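Local coordinates for CELL WALL surface anchor family protein (Streptococcus pneumoniae, PDB 2X9Z) that is the repeating subunit that builds the backbone of the pneumococcal pilus, a surface fibre that probably serves in adhesion, at residues V134-G145 and W243-P253; V72-A83 and K94-V103. The protein carries 1 engineered substitution. One frame throughout, in Å; residues are numbered along the deposited sequence.

Contact 1. Residues V134-G145 and W243-P253; sequences VTFNYGNNPDHG and WKDENPKPLDP
His144 lies flat on the indole of Trp243: its ring centroid sits 3.6 Å from that of the Trp243 six-membered ring, the planes only 9° apart. The other half of the indole takes His144 CB, which stands over the five-membered ring in a CH-pi contact. Asp245 comes up beside this pile and accepts at both oxygens. His144 ND1 gives its hydrogen to Asp245 OD1 at 2.8 Å, nearly in the imidazole plane, while His144 N reaches OD2 from above the carboxylate plane. Ring and backbone thus share one carboxylate, which fixes the turn of the imidazole.

The amide of Asn247 plugs the bend of 139-143, where Gly139 has no side chain to block it. OD1 takes the N-H of Asn141. ND2 serves both Asn141 O, from above its carbonyl plane, and Asp143 OD1 at 2.9 Å; the latter bond is straight (166°) and uses the anti lone pair of an oxygen that also receives Ser226. From the bend, Asn141 ND2 reaches across to Asp245 O.

Beyond this bend, 243-253 is the connection that leaves strand 237-243 of one Cna-B-like region and returns along strand 130-139 of the other, making a single antiparallel bridge, Phe136 with Leu251, hydrogen-bonded both ways. The side chains here fit by apolar contact. Phe136 and Leu251 lie side by side and point the same way, Phe136 CD2 3.8 Å from Leu251 CD1. Tyr138, its CG held between backbone N and carbonyl carbon (chi1 77°), crosses Pro248 at about a right angle, OH 3.5 Å from Pro248 CB, and brings its CE1 to 4.2 Å from Leu251 CD2. A water joins Tyr138 OH to Lys249 O. Farther along, Pro253 CG sets its bump against Val134 CB at 4.0 Å.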
loop_
_atom_site.group_PDB
_atom_site.type_symbol
_atom_site.label_atom_id
_atom_site.label_comp_id
_atom_site.label_asym_id
_atom_site.label_seq_id
_atom_site.Cartn_x
_atom_site.Cartn_y
_atom_site.Cartn_z
ATOM N N VAL A 134 -2.231 0.758 1.770
ATOM C CA VAL A 134 -2.354 -0.546 1.140
ATOM C C VAL A 134 -2.610 -0.379 -0.343
ATOM O O VAL A 134 -3.255 0.589 -0.775
ATOM C CB VAL A 134 -3.538 -1.332 1.734
ATOM C CG1 VAL A 134 -3.951 -2.489 0.820
ATOM C CG2 VAL A 134 -3.192 -1.837 3.107
ATOM N N THR A 135 -2.096 -1.319 -1.124
ATOM C CA THR A 135 -2.525 -1.466 -2.503
ATOM C C THR A 135 -2.940 -2.892 -2.761
ATOM O O THR A 135 -2.399 -3.834 -2.165
ATOM C CB THR A 135 -1.430 -1.102 -3.551
ATOM O OG1 THR A 135 -0.245 -1.892 -3.342
ATOM C CG2 THR A 135 -1.093 0.374 -3.509
ATOM N N PHE A 136 -3.912 -3.040 -3.652
ATOM C CA PHE A 136 -4.205 -4.322 -4.275
ATOM C C PHE A 136 -3.697 -4.223 -5.703
ATOM O O PHE A 136 -4.224 -3.447 -6.508
ATOM C CB PHE A 136 -5.701 -4.639 -4.247
ATOM C CG PHE A 136 -6.055 -5.964 -4.865
ATOM C CD1 PHE A 136 -5.464 -7.138 -4.412
ATOM C CD2 PHE A 136 -6.979 -6.040 -5.899
ATOM C CE1 PHE A 136 -5.786 -8.361 -4.974
ATOM C CE2 PHE A 136 -7.309 -7.266 -6.463
ATOM C CZ PHE A 136 -6.712 -8.423 -5.998
ATOM N N ASN A 137 -2.642 -4.978 -5.987
ATOM C CA ASN A 137 -2.008 -4.995 -7.298
ATOM C C ASN A 137 -2.427 -6.259 -8.006
ATOM O O ASN A 137 -2.157 -7.363 -7.531
ATOM C CB ASN A 137 -0.495 -4.940 -7.143
ATOM C CG ASN A 137 -0.066 -3.774 -6.283
ATOM O OD1 ASN A 137 0.080 -2.636 -6.770
ATOM N ND2 ASN A 137 0.107 -4.030 -4.990
ATOM N N TYR A 138 -3.114 -6.093 -9.128
ATOM C CA TYR A 138 -3.749 -7.221 -9.793
ATOM C C TYR A 138 -3.758 -7.025 -11.304
ATOM O O TYR A 138 -3.482 -5.936 -11.807
ATOM C CB TYR A 138 -5.193 -7.368 -9.290
ATOM C CG TYR A 138 -6.135 -6.347 -9.893
ATOM C CD1 TYR A 138 -6.174 -5.035 -9.427
ATOM C CD2 TYR A 138 -6.990 -6.696 -10.933
ATOM C CE1 TYR A 138 -7.034 -4.099 -9.987
ATOM C CE2 TYR A 138 -7.850 -5.769 -11.499
ATOM C CZ TYR A 138 -7.869 -4.471 -11.026
ATOM O OH TYR A 138 -8.736 -3.555 -11.590
ATOM N N GLY A 139 -4.111 -8.077 -12.026
ATOM C CA GLY A 139 -4.297 -7.964 -13.455
ATOM C C GLY A 139 -4.299 -9.318 -14.112
ATOM O O GLY A 139 -4.015 -10.336 -13.474
ATOM N N ASN A 140 -4.631 -9.329 -15.396
ATOM C CA ASN A 140 -4.606 -10.553 -16.181
ATOM C C ASN A 140 -3.189 -10.940 -16.606
ATOM O O ASN A 140 -2.956 -12.069 -17.050
ATOM C CB ASN A 140 -5.511 -10.408 -17.402
ATOM C CG ASN A 140 -6.987 -10.380 -17.039
ATOM O OD1 ASN A 140 -7.358 -10.401 -15.864
ATOM N ND2 ASN A 140 -7.838 -10.342 -18.054
ATOM N N ASN A 141 -2.265 -9.985 -16.504
ATOM C CA ASN A 141 -0.835 -10.245 -16.670
ATOM C C ASN A 141 -0.163 -10.217 -15.304
ATOM O O ASN A 141 -0.692 -9.622 -14.365
ATOM C CB ASN A 141 -0.180 -9.182 -17.552
ATOM C CG ASN A 141 -0.855 -9.042 -18.898
ATOM O OD1 ASN A 141 -1.075 -10.023 -19.612
ATOM N ND2 ASN A 141 -1.175 -7.810 -19.260
ATOM N N PRO A 142 1.009 -10.855 -15.182
ATOM C CA PRO A 142 1.711 -10.757 -13.896
ATOM C C PRO A 142 1.914 -9.291 -13.518
ATOM O O PRO A 142 2.265 -8.483 -14.380
ATOM C CB PRO A 142 3.052 -11.452 -14.185
ATOM C CG PRO A 142 2.738 -12.417 -15.294
ATOM C CD PRO A 142 1.722 -11.709 -16.150
ATOM N N ASP A 143 1.662 -8.947 -12.260
ATOM C CA ASP A 143 1.859 -7.575 -11.811
ATOM C C ASP A 143 2.964 -7.464 -10.765
ATOM O O ASP A 143 3.025 -8.259 -9.821
ATOM C CB ASP A 143 0.570 -6.979 -11.259
ATOM C CG ASP A 143 0.607 -5.463 -11.273
ATOM O OD1 ASP A 143 0.321 -4.878 -12.346
ATOM O OD2 ASP A 143 0.952 -4.863 -10.227
ATOM N N HIS A 144 3.806 -6.449 -10.923
ATOM C CA HIS A 144 4.967 -6.234 -10.062
ATOM C C HIS A 144 4.820 -5.029 -9.136
ATOM O O HIS A 144 5.768 -4.660 -8.446
ATOM C CB HIS A 144 6.225 -6.066 -10.915
ATOM C CG HIS A 144 6.540 -7.256 -11.763
ATOM N ND1 HIS A 144 6.079 -7.400 -13.054
ATOM C CD2 HIS A 144 7.270 -8.364 -11.496
ATOM C CE1 HIS A 144 6.513 -8.545 -13.547
ATOM N NE2 HIS A 144 7.235 -9.150 -12.621
ATOM N N GLY A 145 3.636 -4.428 -9.113
ATOM C CA GLY A 145 3.398 -3.268 -8.267
ATOM C C GLY A 145 3.185 -3.592 -6.799
ATOM O O GLY A 145 2.881 -4.727 -6.423
ATOM N N TRP A 243 7.202 -0.949 -13.926
ATOM C CA TRP A 243 7.194 -2.139 -14.768
ATOM C C TRP A 243 6.101 -2.025 -15.818
ATOM O O TRP A 243 4.959 -1.710 -15.485
ATOM C CB TRP A 243 6.885 -3.380 -13.930
ATOM C CG TRP A 243 7.880 -3.776 -12.888
ATOM C CD1 TRP A 243 8.121 -3.146 -11.691
ATOM C CD2 TRP A 243 8.705 -4.953 -12.897
ATOM N NE1 TRP A 243 9.066 -3.851 -10.975
ATOM C CE2 TRP A 243 9.444 -4.955 -11.693
ATOM C CE3 TRP A 243 8.903 -5.994 -13.812
ATOM C CZ2 TRP A 243 10.363 -5.962 -11.378
ATOM C CZ3 TRP A 243 9.821 -6.998 -13.497
ATOM C CH2 TRP A 243 10.536 -6.972 -12.291
ATOM N N LYS A 244 6.431 -2.309 -17.076
ATOM C CA LYS A 244 5.427 -2.271 -18.140
ATOM C C LYS A 244 4.575 -3.548 -18.124
ATOM O O LYS A 244 4.682 -4.390 -19.016
ATOM C CB LYS A 244 6.097 -2.088 -19.500
ATOM C CG LYS A 244 5.166 -1.599 -20.581
ATOM C CD LYS A 244 5.915 -1.472 -21.904
ATOM C CE LYS A 244 5.035 -0.887 -22.987
ATOM N NZ LYS A 244 5.846 -0.569 -24.191
ATOM N N ASP A 245 3.725 -3.686 -17.109
ATOM C CA ASP A 245 2.925 -4.900 -16.922
ATOM C C ASP A 245 1.623 -4.915 -17.725
ATOM O O ASP A 245 0.990 -5.963 -17.851
ATOM C CB ASP A 245 2.587 -5.094 -15.440
ATOM C CG ASP A 245 3.803 -5.419 -14.587
ATOM O OD1 ASP A 245 4.771 -6.031 -15.101
ATOM O OD2 ASP A 245 3.781 -5.060 -13.389
ATOM N N GLU A 246 1.208 -3.760 -18.240
ATOM C CA GLU A 246 -0.017 -3.663 -19.037
ATOM C C GLU A 246 -1.246 -4.151 -18.267
ATOM O O GLU A 246 -2.094 -4.869 -18.801
ATOM C CB GLU A 246 0.132 -4.413 -20.370
ATOM C CG GLU A 246 1.267 -3.896 -21.243
ATOM C CD GLU A 246 1.054 -2.466 -21.708
ATOM O OE1 GLU A 246 -0.062 -1.928 -21.521
ATOM O OE2 GLU A 246 2.005 -1.879 -22.269
ATOM N N ASN A 247 -1.323 -3.754 -17.000
ATOM C CA ASN A 247 -2.455 -4.081 -16.140
ATOM C C ASN A 247 -3.246 -2.836 -15.740
ATOM O O ASN A 247 -2.771 -1.714 -15.919
ATOM C CB ASN A 247 -1.947 -4.779 -14.877
ATOM C CG ASN A 247 -1.581 -6.227 -15.120
ATOM O OD1 ASN A 247 -2.188 -6.909 -15.953
ATOM N ND2 ASN A 247 -0.592 -6.711 -14.384
ATOM N N PRO A 248 -4.454 -3.034 -15.182
ATOM C CA PRO A 248 -5.238 -1.903 -14.678
ATOM C C PRO A 248 -4.523 -1.222 -13.517
ATOM O O PRO A 248 -3.648 -1.825 -12.887
ATOM C CB PRO A 248 -6.523 -2.566 -14.158
ATOM C CG PRO A 248 -6.571 -3.916 -14.792
ATOM C CD PRO A 248 -5.144 -4.322 -14.983
ATOM N N LYS A 249 -4.902 0.014 -13.224
ATOM C CA LYS A 249 -4.366 0.693 -12.053
ATOM C C LYS A 249 -4.703 -0.099 -10.784
ATOM O O LYS A 249 -5.727 -0.767 -10.711
ATOM C CB LYS A 249 -4.901 2.126 -11.972
ATOM C CG LYS A 249 -6.377 2.239 -11.639
ATOM C CD LYS A 249 -6.828 3.692 -11.652
ATOM C CE LYS A 249 -8.315 3.815 -11.368
ATOM N NZ LYS A 249 -8.732 5.237 -11.231
ATOM N N PRO A 250 -3.827 -0.037 -9.775
ATOM C CA PRO A 250 -4.086 -0.790 -8.544
ATOM C C PRO A 250 -5.238 -0.191 -7.745
ATOM O O PRO A 250 -5.609 0.960 -7.978
ATOM C CB PRO A 250 -2.783 -0.616 -7.759
ATOM C CG PRO A 250 -2.249 0.699 -8.229
ATOM C CD PRO A 250 -2.590 0.755 -9.694
ATOM N N LEU A 251 -5.803 -0.965 -6.828
ATOM C CA LEU A 251 -6.746 -0.410 -5.861
ATOM C C LEU A 251 -5.984 0.169 -4.678
ATOM O O LEU A 251 -4.942 -0.349 -4.280
ATOM C CB LEU A 251 -7.705 -1.485 -5.354
ATOM C CG LEU A 251 -8.431 -2.342 -6.392
ATOM C CD1 LEU A 251 -9.460 -3.198 -5.685
ATOM C CD2 LEU A 251 -9.090 -1.464 -7.444
ATOM N N ASP A 252 -6.531 1.234 -4.107
ATOM C CA ASP A 252 -5.895 1.971 -3.029
ATOM C C ASP A 252 -7.016 2.421 -2.087
ATOM O O ASP A 252 -7.651 3.443 -2.325
ATOM C CB ASP A 252 -5.175 3.178 -3.645
ATOM C CG ASP A 252 -4.258 3.899 -2.671
ATOM O OD1 ASP A 252 -4.071 3.431 -1.527
ATOM O OD2 ASP A 252 -3.718 4.955 -3.067
ATOM N N PRO A 253 -7.296 1.635 -1.037
ATOM C CA PRO A 253 -8.426 1.920 -0.145
ATOM C C PRO A 253 -8.206 3.181 0.687
ATOM O O PRO A 253 -7.070 3.580 0.947
ATOM C CB PRO A 253 -8.457 0.698 0.784
ATOM C CG PRO A 253 -7.070 0.172 0.763
ATOM C CD PRO A 253 -6.541 0.442 -0.613
HETATM O O HOH W 1 -4.291 2.844 1.067
HETATM O O HOH W 2 -2.853 -3.411 -10.700
HETATM O O HOH W 3 -8.332 -0.907 -11.398
HETATM O O HOH W 4 -4.492 -7.097 -17.428
HETATM O O HOH W 5 4.081 -8.309 -16.380
#

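Contact 2. Residues V72-A83 and K94-V103; sequences VDDVALEAGDYA and KLTDAGLAKV
At the open end of the beta hairpin formed by strands 82-87 and 90-95, the second strand runs straight into helix 97-103, and Thr96 at the N-cap makes the joint with Gly80 and Asp81. The pairing proper is brief: Ala83 and Lys94 exchange two backbone hydrogen bonds, and Tyr82 faces Leu95 as the adjoining non-hydrogen-bonded pair. Thr96 then works in two directions. With OG1 between its own backbone N and carbonyl carbon (chi1 62°), the hydroxyl donates to Gly80 O at 2.7 Å, on a lone pair of that carbonyl, and accepts from Gly99 N, capping the helix. Thr96 N donates to Asp81 O from well above the carbonyl plane. The same oxygen takes a CA-H...O contact from Gly99 CA at 3.2 Å, where any CB would clash.

The carboxylate of Asp81 is held from two sides. Lys102, extended beyond CG, brings NZ to Asp81 OD2 at 2.7 Å in a salt bridge on the syn side, while Glu78 N reaches OD2 from the opposite face of the carboxylate plane at 2.9 Å. A water links Lys102 NZ to Ala76 O, so the ammonium group has a second grip on 72-83. Next to the salt bridge, Leu77 sends CD2 alongside the aliphatic run of Lys102 and CD1 against Leu95 CD2, 3.8 Å away; Val72 CG1 meets Val103 CG1 at 4.1 Å.

Around the contact, Leu77 and Tyr82 of 72-83 touch Val70 of strand 61-72, while Leu100 of the helix and Leu95 just before it rest on Ala51 of strand 50-57.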
loop_
_atom_site.group_PDB
_atom_site.type_symbol
_atom_site.label_atom_id
_atom_site.label_comp_id
_atom_site.label_asym_id
_atom_site.label_seq_id
_atom_site.Cartn_x
_atom_site.Cartn_y
_atom_site.Cartn_z
ATOM N N VAL A 72 -10.821 -16.686 2.368
ATOM C CA VAL A 72 -11.686 -16.424 1.223
ATOM C C VAL A 72 -13.080 -16.929 1.581
ATOM O O VAL A 72 -13.244 -18.088 1.958
ATOM C CB VAL A 72 -11.192 -17.138 -0.042
ATOM C CG1 VAL A 72 -12.169 -16.907 -1.189
ATOM C CG2 VAL A 72 -9.790 -16.672 -0.408
ATOM N N ASP A 73 -14.077 -16.049 1.497
ATOM C CA ASP A 73 -15.436 -16.355 1.941
ATOM C C ASP A 73 -15.427 -16.978 3.340
ATOM O O ASP A 73 -16.167 -17.915 3.632
ATOM C CB ASP A 73 -16.170 -17.241 0.928
ATOM C CG ASP A 73 -16.504 -16.502 -0.367
ATOM O OD1 ASP A 73 -16.382 -15.261 -0.419
ATOM O OD2 ASP A 73 -16.895 -17.157 -1.350
ATOM N N ASP A 74 -14.576 -16.429 4.202
ATOM C CA ASP A 74 -14.460 -16.853 5.599
ATOM C C ASP A 74 -13.879 -18.257 5.801
ATOM O O ASP A 74 -13.978 -18.824 6.891
ATOM C CB ASP A 74 -15.798 -16.695 6.334
ATOM C CG ASP A 74 -16.238 -15.243 6.447
ATOM O OD1 ASP A 74 -15.394 -14.376 6.764
ATOM O OD2 ASP A 74 -17.435 -14.964 6.225
ATOM N N VAL A 75 -13.260 -18.806 4.758
ATOM C CA VAL A 75 -12.528 -20.065 4.882
ATOM C C VAL A 75 -11.032 -19.758 4.838
ATOM O O VAL A 75 -10.551 -19.139 3.890
ATOM C CB VAL A 75 -12.894 -21.053 3.753
ATOM C CG1 VAL A 75 -12.103 -22.348 3.900
ATOM C CG2 VAL A 75 -14.396 -21.333 3.746
ATOM N N ALA A 76 -10.299 -20.159 5.874
ATOM C CA ALA A 76 -8.864 -19.902 5.915
ATOM C C ALA A 76 -8.165 -20.543 4.721
ATOM O O ALA A 76 -8.429 -21.694 4.377
ATOM C CB ALA A 76 -8.265 -20.421 7.216
ATOM N N LEU A 77 -7.274 -19.795 4.081
ATOM C CA LEU A 77 -6.475 -20.370 3.010
ATOM C C LEU A 77 -5.512 -21.418 3.567
ATOM O O LEU A 77 -5.094 -21.345 4.723
ATOM C CB LEU A 77 -5.699 -19.289 2.252
ATOM C CG LEU A 77 -6.503 -18.364 1.330
ATOM C CD1 LEU A 77 -5.576 -17.380 0.625
ATOM C CD2 LEU A 77 -7.295 -19.171 0.309
ATOM N N GLU A 78 -5.173 -22.401 2.740
ATOM C CA GLU A 78 -4.126 -23.352 3.091
ATOM C C GLU A 78 -2.771 -22.659 2.893
ATOM O O GLU A 78 -2.666 -21.721 2.108
ATOM C CB GLU A 78 -4.248 -24.617 2.237
ATOM C CG GLU A 78 -5.635 -25.272 2.296
ATOM C CD GLU A 78 -5.895 -26.056 3.584
ATOM O OE1 GLU A 78 -4.950 -26.270 4.371
ATOM O OE2 GLU A 78 -7.054 -26.469 3.810
ATOM N N ALA A 79 -1.746 -23.099 3.615
ATOM C CA ALA A 79 -0.435 -22.443 3.559
ATOM C C ALA A 79 0.108 -22.238 2.141
ATOM O O ALA A 79 0.680 -21.186 1.827
ATOM C CB ALA A 79 0.574 -23.206 4.397
ATOM N N GLY A 80 -0.067 -23.241 1.288
ATOM C CA GLY A 80 0.439 -23.175 -0.073
ATOM C C GLY A 80 -0.380 -22.302 -1.010
ATOM O O GLY A 80 -0.032 -22.155 -2.187
ATOM N N ASP A 81 -1.463 -21.719 -0.502
ATOM C CA ASP A 81 -2.342 -20.878 -1.314
ATOM C C ASP A 81 -1.850 -19.434 -1.442
ATOM O O ASP A 81 -2.378 -18.663 -2.245
ATOM C CB ASP A 81 -3.750 -20.844 -0.721
ATOM C CG ASP A 81 -4.467 -22.169 -0.817
ATOM O OD1 ASP A 81 -4.021 -23.054 -1.581
ATOM O OD2 ASP A 81 -5.493 -22.314 -0.127
ATOM N N TYR A 82 -0.876 -19.052 -0.626
ATOM C CA TYR A 82 -0.391 -17.677 -0.630
ATOM C C TYR A 82 1.057 -17.618 -0.169
ATOM O O TYR A 82 1.554 -18.556 0.454
ATOM C CB TYR A 82 -1.264 -16.778 0.263
ATOM C CG TYR A 82 -1.252 -17.137 1.733
ATOM C CD1 TYR A 82 -2.050 -18.162 2.225
ATOM C CD2 TYR A 82 -0.465 -16.429 2.638
ATOM C CE1 TYR A 82 -2.051 -18.488 3.569
ATOM C CE2 TYR A 82 -0.455 -16.749 3.985
ATOM C CZ TYR A 82 -1.253 -17.779 4.446
ATOM O OH TYR A 82 -1.251 -18.093 5.783
ATOM N N ALA A 83 1.722 -16.511 -0.488
ATOM C CA ALA A 83 3.080 -16.248 -0.049
ATOM C C ALA A 83 3.069 -14.926 0.694
ATOM O O ALA A 83 2.704 -13.892 0.131
ATOM C CB ALA A 83 4.021 -16.173 -1.236
ATOM N N LYS A 94 0.707 -12.426 -1.433
ATOM C CA LYS A 94 0.324 -12.693 -2.806
ATOM C C LYS A 94 -0.265 -14.091 -2.925
ATOM O O LYS A 94 0.215 -15.036 -2.291
ATOM C CB LYS A 94 1.536 -12.562 -3.722
ATOM C CG LYS A 94 2.582 -13.639 -3.539
ATOM C CD LYS A 94 3.518 -13.684 -4.726
ATOM C CE LYS A 94 3.625 -15.088 -5.275
ATOM N NZ LYS A 94 4.352 -15.099 -6.569
ATOM N N LEU A 95 -1.310 -14.231 -3.732
ATOM C CA LEU A 95 -1.866 -15.557 -3.965
ATOM C C LEU A 95 -0.952 -16.358 -4.895
ATOM O O LEU A 95 -0.443 -15.830 -5.887
ATOM C CB LEU A 95 -3.274 -15.472 -4.557
ATOM C CG LEU A 95 -4.324 -14.773 -3.694
ATOM C CD1 LEU A 95 -5.706 -14.969 -4.296
ATOM C CD2 LEU A 95 -4.293 -15.279 -2.251
ATOM N N THR A 96 -0.728 -17.627 -4.561
ATOM C CA THR A 96 -0.030 -18.541 -5.461
ATOM C C THR A 96 -1.026 -19.041 -6.501
ATOM O O THR A 96 -2.200 -18.676 -6.466
ATOM C CB THR A 96 0.482 -19.763 -4.706
ATOM O OG1 THR A 96 -0.641 -20.456 -4.158
ATOM C CG2 THR A 96 1.425 -19.355 -3.582
ATOM N N ASP A 97 -0.579 -19.892 -7.419
ATOM C CA ASP A 97 -1.516 -20.465 -8.377
ATOM C C ASP A 97 -2.646 -21.212 -7.657
ATOM O O ASP A 97 -3.811 -21.145 -8.068
ATOM C CB ASP A 97 -0.795 -21.386 -9.361
ATOM C CG ASP A 97 0.071 -20.621 -10.353
ATOM O OD1 ASP A 97 -0.040 -19.375 -10.420
ATOM O OD2 ASP A 97 0.861 -21.267 -11.069
ATOM N N ALA A 98 -2.303 -21.914 -6.578
ATOM C CA ALA A 98 -3.298 -22.648 -5.795
ATOM C C ALA A 98 -4.334 -21.696 -5.184
ATOM O O ALA A 98 -5.527 -21.996 -5.156
ATOM C CB ALA A 98 -2.626 -23.476 -4.711
ATOM N N GLY A 99 -3.883 -20.548 -4.687
ATOM C CA GLY A 99 -4.797 -19.554 -4.150
ATOM C C GLY A 99 -5.608 -18.865 -5.233
ATOM O O GLY A 99 -6.795 -18.593 -5.057
ATOM N N LEU A 100 -4.972 -18.573 -6.362
ATOM C CA LEU A 100 -5.676 -17.935 -7.467
ATOM C C LEU A 100 -6.825 -18.815 -7.940
ATOM O O LEU A 100 -7.869 -18.318 -8.353
ATOM C CB LEU A 100 -4.720 -17.648 -8.619
ATOM C CG LEU A 100 -3.777 -16.462 -8.388
ATOM C CD1 LEU A 100 -2.666 -16.443 -9.421
ATOM C CD2 LEU A 100 -4.546 -15.147 -8.389
ATOM N N ALA A 101 -6.639 -20.129 -7.872
ATOM C CA ALA A 101 -7.681 -21.053 -8.314
ATOM C C ALA A 101 -8.962 -20.902 -7.495
ATOM O O ALA A 101 -10.046 -21.231 -7.970
ATOM C CB ALA A 101 -7.181 -22.497 -8.263
ATOM N N LYS A 102 -8.830 -20.416 -6.265
ATOM C CA LYS A 102 -9.977 -20.266 -5.376
ATOM C C LYS A 102 -10.730 -18.944 -5.567
ATOM O O LYS A 102 -11.853 -18.803 -5.085
ATOM C CB LYS A 102 -9.553 -20.440 -3.912
ATOM C CG LYS A 102 -9.112 -21.861 -3.593
ATOM C CD LYS A 102 -8.598 -22.015 -2.174
ATOM C CE LYS A 102 -8.350 -23.488 -1.873
ATOM N NZ LYS A 102 -7.823 -23.683 -0.496
ATOM N N VAL A 103 -10.129 -17.985 -6.271
ATOM C CA VAL A 103 -10.817 -16.719 -6.537
ATOM C C VAL A 103 -11.108 -16.479 -8.016
ATOM O O VAL A 103 -11.987 -15.693 -8.338
ATOM C CB VAL A 103 -10.077 -15.490 -5.940
ATOM C CG1 VAL A 103 -9.926 -15.640 -4.439
ATOM C CG2 VAL A 103 -8.723 -15.286 -6.606
HETATM O O HOH W 6 -9.063 -22.900 1.825
HETATM O O HOH W 7 -5.520 -25.273 -2.085
#

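Overall arrangement
Going from the N terminus, the chain first lays down strands 4-9, 26-27, 33-42, 50-57 and 61-72, then reaches contact 2, which closes a short loop: just ten residues, the rest of the hairpin of strands 82-87 and 90-95, separate its segments. Strand 110-120 follows, and strand 130-139 leads into contact 1, whose loop spans 97 residues and includes the four-stranded sheet of strands 159-166, 203-206, 226-229 and 237-243. The two loops come in series, neither nested nor crossed. Both contacts reach one mixed sheet, in which strand 50-57 lies between 130-139 and 90-95; their centres are about 18 Å apart. Contact 2 fastens helix 97-103 at one border, while contact 1 brings the later sheet's exit back alongside.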